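Local structure of pyridoxine 4-oxidase (Mesorhizobium loti, 4HA6) at residues Q330-V335 / R395-R400; D458-V461 / R466-A469. The protein probably oxidises pyridoxine at its 4-hydroxymethyl group, using bound FAD as the redox cofactor, as a member of the GMC oxidoreductase family. All coordinates share one frame; numbering follows the deposited sequence.

Contact 1 (Q330-V335 / R395-R400)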
ATOM      1  N   GLN A 330     -15.270  -7.500 -10.959  1.00  8.37           N
ATOM      2  CA  GLN A 330     -14.477  -6.668 -10.058  1.00 10.39           C
ATOM      3  C   GLN A 330     -14.892  -6.870  -8.608  1.00  5.04           C
ATOM      4  O   GLN A 330     -16.086  -6.851  -8.299  1.00  8.30           O
ATOM      5  CB  GLN A 330     -14.623  -5.198 -10.411  1.00  7.86           C
ATOM      6  CG  GLN A 330     -13.672  -4.319  -9.625  1.00  7.86           C
ATOM      7  CD  GLN A 330     -13.867  -2.871  -9.939  1.00 14.50           C
ATOM      8  OE1 GLN A 330     -14.993  -2.454 -10.193  1.00  7.01           O
ATOM      9  NE2 GLN A 330     -12.776  -2.081  -9.932  1.00  7.50           N
ATOM     10  N   PRO A 331     -13.913  -7.095  -7.714  1.00  9.19           N
ATOM     11  CA  PRO A 331     -14.289  -7.318  -6.308  1.00  9.61           C
ATOM     12  C   PRO A 331     -15.024  -6.121  -5.726  1.00  6.56           C
ATOM     13  O   PRO A 331     -14.798  -4.992  -6.177  1.00  7.23           O
ATOM     14  CB  PRO A 331     -12.938  -7.474  -5.596  1.00  6.79           C
ATOM     15  CG  PRO A 331     -11.970  -7.943  -6.666  1.00  4.75           C
ATOM     16  CD  PRO A 331     -12.474  -7.328  -7.967  1.00  8.53           C
ATOM     17  N   GLU A 332     -15.888  -6.369  -4.741  1.00  7.14           N
ATOM     18  CA  GLU A 332     -16.514  -5.289  -3.976  1.00 11.68           C
ATOM     19  C   GLU A 332     -16.192  -5.418  -2.486  1.00  7.26           C
ATOM     20  O   GLU A 332     -16.107  -4.420  -1.771  1.00  6.81           O
ATOM     21  CB  GLU A 332     -18.035  -5.288  -4.168  1.00  8.36           C
ATOM     22  CG  GLU A 332     -18.475  -5.161  -5.604  1.00 15.65           C
ATOM     23  CD  GLU A 332     -19.982  -5.131  -5.729  1.00 18.92           C
ATOM     24  OE1 GLU A 332     -20.641  -6.107  -5.285  1.00  5.81           O
ATOM     25  OE2 GLU A 332     -20.500  -4.124  -6.261  1.00 18.83           O
ATOM     26  N   ILE A 333     -16.029  -6.651  -2.015  1.00  9.23           N
ATOM     27  CA  ILE A 333     -15.648  -6.883  -0.622  1.00  5.02           C
ATOM     28  C   ILE A 333     -14.556  -7.945  -0.566  1.00  4.89           C
ATOM     29  O   ILE A 333     -14.205  -8.550  -1.588  1.00  5.41           O
ATOM     30  CB  ILE A 333     -16.853  -7.324   0.267  1.00  4.32           C
ATOM     31  CG1 ILE A 333     -17.478  -8.615  -0.278  1.00  6.41           C
ATOM     32  CG2 ILE A 333     -17.907  -6.229   0.391  1.00  5.44           C
ATOM     33  CD1 ILE A 333     -18.758  -9.048   0.441  1.00  7.32           C
ATOM     34  N   VAL A 334     -14.027  -8.170   0.632  1.00  4.37           N
ATOM     35  CA  VAL A 334     -12.987  -9.170   0.854  1.00  7.84           C
ATOM     36  C   VAL A 334     -13.165  -9.749   2.253  1.00  5.09           C
ATOM     37  O   VAL A 334     -13.554  -9.035   3.182  1.00  2.56           O
ATOM     38  CB  VAL A 334     -11.568  -8.556   0.717  1.00  8.59           C
ATOM     39  CG1 VAL A 334     -11.403  -7.372   1.648  1.00  3.25           C
ATOM     40  CG2 VAL A 334     -10.479  -9.616   0.980  1.00  3.82           C
ATOM     41  N   VAL A 335     -12.943 -11.053   2.390  1.00  5.17           N
ATOM     42  CA  VAL A 335     -12.913 -11.691   3.700  1.00  7.10           C
ATOM     43  C   VAL A 335     -11.616 -12.470   3.757  1.00  8.20           C
ATOM     44  O   VAL A 335     -11.359 -13.297   2.886  1.00 14.78           O
ATOM     45  CB  VAL A 335     -14.096 -12.664   3.925  1.00  4.58           C
ATOM     46  CG1 VAL A 335     -13.906 -13.432   5.225  1.00  7.75           C
ATOM     47  CG2 VAL A 335     -15.419 -11.913   3.941  1.00  7.20           C
ATOM     48  N   ARG A 395     -20.433   2.263   4.164  1.00  4.50           N
ATOM     49  CA  ARG A 395     -21.033   1.656   5.344  0.53  6.44           C
ATOM     50  C   ARG A 395     -21.895   0.454   4.964  1.00  8.60           C
ATOM     51  O   ARG A 395     -21.862  -0.581   5.637  1.00  8.02           O
ATOM     52  CB  ARG A 395     -21.843   2.697   6.137  0.53  8.00           C
ATOM     53  CG  ARG A 395     -20.968   3.757   6.829  0.53  8.99           C
ATOM     54  CD  ARG A 395     -21.794   4.857   7.519  0.53 10.79           C
ATOM     55  NE  ARG A 395     -22.811   4.314   8.420  0.53 10.39           N
ATOM     56  CZ  ARG A 395     -23.155   4.857   9.584  0.53 10.58           C
ATOM     57  NH1 ARG A 395     -22.556   5.962  10.012  0.53 15.62           N
ATOM     58  NH2 ARG A 395     -24.094   4.291  10.324  0.53  6.59           N
ATOM     59  N   GLU A 396     -22.651   0.590   3.875  1.00  8.34           N
ATOM     60  CA  GLU A 396     -23.546  -0.476   3.409  1.00  9.23           C
ATOM     61  C   GLU A 396     -22.747  -1.699   2.952  1.00  7.80           C
ATOM     62  O   GLU A 396     -23.044  -2.835   3.366  1.00  6.12           O
ATOM     63  CB  GLU A 396     -24.465   0.046   2.287  1.00  8.16           C
ATOM     64  CG  GLU A 396     -25.557  -0.941   1.795  1.00 13.22           C
ATOM     65  CD  GLU A 396     -25.031  -1.982   0.796  1.00 14.46           C
ATOM     66  OE1 GLU A 396     -24.000  -1.711   0.136  1.00 10.23           O
ATOM     67  OE2 GLU A 396     -25.653  -3.071   0.663  1.00 12.23           O
ATOM     68  N   ARG A 397     -21.731  -1.458   2.119  1.00  4.43           N
ATOM     69  CA  ARG A 397     -20.823  -2.507   1.652  1.00  6.07           C
ATOM     70  C   ARG A 397     -20.108  -3.260   2.795  1.00 10.84           C
ATOM     71  O   ARG A 397     -19.891  -4.474   2.696  1.00  7.71           O
ATOM     72  CB  ARG A 397     -19.780  -1.920   0.690  1.00  9.78           C
ATOM     73  CG  ARG A 397     -20.312  -1.571  -0.683  1.00 13.47           C
ATOM     74  CD  ARG A 397     -20.468  -2.844  -1.508  1.00 18.38           C
ATOM     75  NE  ARG A 397     -21.065  -2.606  -2.821  1.00 33.87           N
ATOM     76  CZ  ARG A 397     -22.315  -2.937  -3.142  1.00 40.39           C
ATOM     77  NH1 ARG A 397     -23.113  -3.518  -2.243  1.00 20.28           N
ATOM     78  NH2 ARG A 397     -22.763  -2.689  -4.365  1.00 32.32           N
ATOM     79  N   PHE A 398     -19.725  -2.552   3.861  1.00  7.03           N
ATOM     80  CA  PHE A 398     -19.073  -3.197   5.011  1.00  5.17           C
ATOM     81  C   PHE A 398     -20.028  -4.129   5.765  1.00  6.78           C
ATOM     82  O   PHE A 398     -19.585  -5.103   6.376  1.00  3.28           O
ATOM     83  CB  PHE A 398     -18.518  -2.158   5.987  1.00  5.21           C
ATOM     84  CG  PHE A 398     -17.015  -2.202   6.140  1.00  5.38           C
ATOM     85  CD1 PHE A 398     -16.395  -3.273   6.774  1.00  4.25           C
ATOM     86  CD2 PHE A 398     -16.228  -1.161   5.666  1.00  2.11           C
ATOM     87  CE1 PHE A 398     -14.987  -3.307   6.915  1.00  7.34           C
ATOM     88  CE2 PHE A 398     -14.835  -1.186   5.798  1.00  3.25           C
ATOM     89  CZ  PHE A 398     -14.216  -2.261   6.426  1.00  2.96           C
ATOM     90  N   ARG A 399     -21.327  -3.815   5.748  1.00 10.21           N
ATOM     91  CA  ARG A 399     -22.340  -4.754   6.242  1.00 12.34           C
ATOM     92  C   ARG A 399     -22.310  -6.014   5.381  1.00  4.75           C
ATOM     93  O   ARG A 399     -22.353  -7.136   5.900  1.00  4.91           O
ATOM     94  CB  ARG A 399     -23.750  -4.151   6.193  1.00  7.08           C
ATOM     95  CG  ARG A 399     -24.003  -3.050   7.208  1.00  9.64           C
ATOM     96  CD  ARG A 399     -25.447  -2.560   7.138  1.00  8.40           C
ATOM     97  NE  ARG A 399     -25.503  -1.163   7.563  1.00 11.38           N
ATOM     98  CZ  ARG A 399     -26.292  -0.242   7.021  1.00 11.47           C
ATOM     99  NH1 ARG A 399     -27.127  -0.559   6.027  1.00  7.10           N
ATOM    100  NH2 ARG A 399     -26.260   0.995   7.488  1.00 12.11           N
ATOM    101  N   ARG A 400     -22.245  -5.828   4.067  1.00  5.32           N
ATOM    102  CA  ARG A 400     -22.176  -6.973   3.161  1.00  7.47           C
ATOM    103  C   ARG A 400     -20.920  -7.793   3.456  1.00  7.85           C
ATOM    104  O   ARG A 400     -20.958  -9.036   3.449  1.00  5.49           O
ATOM    105  CB  ARG A 400     -22.217  -6.530   1.694  1.00  7.84           C
ATOM    106  CG  ARG A 400     -23.446  -5.683   1.290  1.00 10.86           C
ATOM    107  CD  ARG A 400     -24.763  -6.476   1.287  1.00  9.53           C
ATOM    108  NE  ARG A 400     -25.341  -6.632   2.627  1.00 12.69           N
ATOM    109  CZ  ARG A 400     -26.039  -5.690   3.271  1.00 14.34           C
ATOM    110  NH1 ARG A 400     -26.261  -4.503   2.711  1.00 14.00           N
ATOM    111  NH2 ARG A 400     -26.515  -5.934   4.488  1.00 10.05           N
TER

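Contact 2 (D458-V461 / R466-A469)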
ATOM      1  N   ASP A 458      -6.817  20.664 -12.524  1.00  7.20           N
ATOM      2  CA  ASP A 458      -6.355  20.716 -11.135  1.00  7.32           C
ATOM      3  C   ASP A 458      -5.812  19.399 -10.540  1.00  8.59           C
ATOM      4  O   ASP A 458      -5.571  19.315  -9.338  1.00  2.91           O
ATOM      5  CB  ASP A 458      -7.426  21.336 -10.232  1.00 10.43           C
ATOM      6  CG  ASP A 458      -7.408  22.854 -10.275  1.00  8.45           C
ATOM      7  OD1 ASP A 458      -6.305  23.441 -10.267  1.00 14.88           O
ATOM      8  OD2 ASP A 458      -8.496  23.452 -10.325  1.00 11.06           O
ATOM      9  N   ALA A 459      -5.609  18.386 -11.384  1.00  6.83           N
ATOM     10  CA  ALA A 459      -4.891  17.178 -10.971  1.00  4.10           C
ATOM     11  C   ALA A 459      -3.484  17.578 -10.539  1.00  6.14           C
ATOM     12  O   ALA A 459      -2.956  18.596 -11.013  1.00  7.81           O
ATOM     13  CB  ALA A 459      -4.809  16.191 -12.123  1.00  4.58           C
ATOM     14  N   VAL A 460      -2.864  16.801  -9.653  1.00  6.06           N
ATOM     15  CA  VAL A 460      -1.507  17.146  -9.209  1.00  3.94           C
ATOM     16  C   VAL A 460      -0.435  16.779 -10.222  1.00  8.94           C
ATOM     17  O   VAL A 460       0.472  17.594 -10.495  1.00 11.31           O
ATOM     18  CB  VAL A 460      -1.186  16.607  -7.821  1.00  5.46           C
ATOM     19  CG1 VAL A 460       0.259  16.994  -7.402  1.00  3.34           C
ATOM     20  CG2 VAL A 460      -2.183  17.163  -6.827  1.00  7.31           C
ATOM     21  N   VAL A 461      -0.538  15.576 -10.795  1.00  3.33           N
ATOM     22  CA  VAL A 461       0.343  15.199 -11.897  1.00  5.45           C
ATOM     23  C   VAL A 461      -0.435  14.808 -13.144  1.00  7.30           C
ATOM     24  O   VAL A 461      -1.633  14.481 -13.074  1.00  4.84           O
ATOM     25  CB  VAL A 461       1.330  14.082 -11.515  1.00  6.53           C
ATOM     26  CG1 VAL A 461       2.190  14.540 -10.364  1.00  2.61           C
ATOM     27  CG2 VAL A 461       0.586  12.788 -11.139  1.00  2.84           C
ATOM     28  N   ARG A 466       4.273  14.075 -14.160  1.00  3.12           N
ATOM     29  CA  ARG A 466       4.925  15.358 -13.981  1.00  6.61           C
ATOM     30  C   ARG A 466       3.988  16.293 -13.208  1.00 11.80           C
ATOM     31  O   ARG A 466       2.824  16.456 -13.581  1.00  5.15           O
ATOM     32  CB  ARG A 466       5.264  15.959 -15.351  1.00  6.52           C
ATOM     33  CG  ARG A 466       6.042  17.272 -15.306  1.00 15.58           C
ATOM     34  CD  ARG A 466       5.999  17.988 -16.674  1.00 14.67           C
ATOM     35  NE  ARG A 466       4.620  18.110 -17.145  1.00 31.00           N
ATOM     36  CZ  ARG A 466       3.813  19.145 -16.913  1.00 27.84           C
ATOM     37  NH1 ARG A 466       4.235  20.204 -16.223  1.00 19.40           N
ATOM     38  NH2 ARG A 466       2.569  19.121 -17.386  1.00 23.67           N
ATOM     39  N   LEU A 467       4.476  16.890 -12.120  1.00  4.73           N
ATOM     40  CA  LEU A 467       3.686  17.915 -11.432  1.00  7.31           C
ATOM     41  C   LEU A 467       3.283  18.971 -12.457  1.00 11.66           C
ATOM     42  O   LEU A 467       4.149  19.523 -13.143  1.00  9.32           O
ATOM     43  CB  LEU A 467       4.497  18.586 -10.324  1.00 10.65           C
ATOM     44  CG  LEU A 467       3.594  19.492  -9.482  1.00  9.60           C
ATOM     45  CD1 LEU A 467       3.249  18.779  -8.210  1.00  2.96           C
ATOM     46  CD2 LEU A 467       4.237  20.838  -9.207  1.00 10.09           C
ATOM     47  N   LYS A 468       1.983  19.239 -12.581  1.00  9.81           N
ATOM     48  CA  LYS A 468       1.484  20.058 -13.690  1.00 14.64           C
ATOM     49  C   LYS A 468       2.063  21.482 -13.723  1.00 14.74           C
ATOM     50  O   LYS A 468       2.157  22.089 -14.785  1.00 17.24           O
ATOM     51  CB  LYS A 468      -0.053  20.081 -13.706  1.00 11.39           C
ATOM     52  CG  LYS A 468      -0.692  18.713 -13.985  1.00 18.58           C
ATOM     53  CD  LYS A 468      -2.126  18.815 -14.532  1.00  9.64           C
ATOM     54  CE  LYS A 468      -2.559  17.463 -15.123  1.00 11.29           C
ATOM     55  NZ  LYS A 468      -3.916  17.477 -15.763  1.00 11.60           N
ATOM     56  N   ALA A 469       2.475  22.010 -12.574  1.00  8.93           N
ATOM     57  CA  ALA A 469       2.926  23.404 -12.525  1.00  9.48           C
ATOM     58  C   ALA A 469       4.417  23.611 -12.796  1.00 16.78           C
ATOM     59  O   ALA A 469       4.879  24.751 -12.826  1.00 18.54           O
ATOM     60  CB  ALA A 469       2.533  24.054 -11.188  1.00  5.68           C
TER

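Contact 1 (Q330-V335 / R395-R400)
E332 and I333 reach across to R397 and R400 where the start of strand 333-338 is packed against helix 392-409, a helix lying over the antiparallel sheet of this GMC oxidoreductase. The two strand-side residues form a classic beta bulge: both face M320 of the neighbouring strand 314-320, and both send their side chains to the helix.

The polar half is a salt bridge, with E332 OE2 3.3 Å from R397 NH2 and no hydrogen bond between the two groups. The carboxylate sits over one face of the guanidinium, its plane turned 47° from it, so attraction of charge rather than a directed N-H holds the pair. R397 comes to the acid by folding at its second torsion (chi2 -77°), while the E332 chain runs extended beyond CG. The other carboxylate oxygen, OE1, accepts a hydrogen bond from the backbone N of A322, which would fix the acid in front of the arginine.

On its helix side R397 belongs to a wider charge network. NH1 lies 3.1 Å from E396 OE1, again well out of the guanidinium plane. R400, by contrast, gives a true hydrogen bond from NH1 to E396 OE2 at 2.6 Å, with the oxygen in the plane of its guanidinium; a second partner, E403, takes its NH2.

The apolar half belongs to the buried I333, whose two branches make their closest contacts in the two segments with carbonyl oxygens of the helix. The side chain of I333 also packs on A401 and A404 of the same helix. CG2 rests 3.5 Å from R397 O, and CD1 ends 3.7 Å from R400 O, three residues further along the helix.

Contact 2 (D458-V461 / R466-A469)
The backbones of V460 and K468 are joined by the one hydrogen bond of this contact, K468 N to V460 O at 3.1 Å. It is fairly straight (160° at the hydrogen), with the donor tilted from the carbonyl plane. The same oxygen also receives the CA-H of L467 at 3.4 Å from its CA, so two neighbouring residues grip it. A second CA-H...O contact runs the other way, V461 CA to R466 O at 3.3 Å, and brings the facing chains to 4.3 Å between the CA atoms of V461 and L467.

This tight part is lined by buried aliphatic groups. V460 CG1 meets L467 CD1 at 3.6 Å, and CG1 of V461 lies against L467 N. V461 also packs on V475 of strand 473-475, whereas V460 packs on I285. K468 belongs here too, stretching its extended chain along the 458-461 backbone: CD passes 3.6 Å from A459 O, CE lies near V461 O, and the ammonium ends beside A459 CB while bonding to the carbonyl oxygens of D456 and G454.

The looser side falls to R466 and the exposed D458, whose CB atoms both point away from the facing segment. R466 meets that segment through its backbone alone. Its guanidinium serves its own loop instead, NH1 donating to K468 O at 3.2 Å from above the carbonyl plane and to L470 O, and NH2 pairing with D462.

Such a single, isolated beta bridge closing a short irregular loop leads here into strand 473-475, the edge strand of the parallel Rossmann-type sheet of the FAD-binding domain.

How the contacts relate
From the N terminus, the chain passes through four of the five strands of the parallel sheet and the first strands of the antiparallel sheet before contact 1 begins. Contact 1 closes a long loop: 59 residues, including strand 355-362, lie between 330-335 and 395-400. Contact 2 opens only after that loop is complete and closes a much shorter one, with four residues between its segments. The two therefore follow in series, neither nesting nor crossing, and their nearest atoms are about 20 Å apart. Contact 1 ties helix 392-409 to the antiparallel sheet; contact 2 shapes the connection from strand 441-443 of that sheet to strand 473-475 of the parallel one.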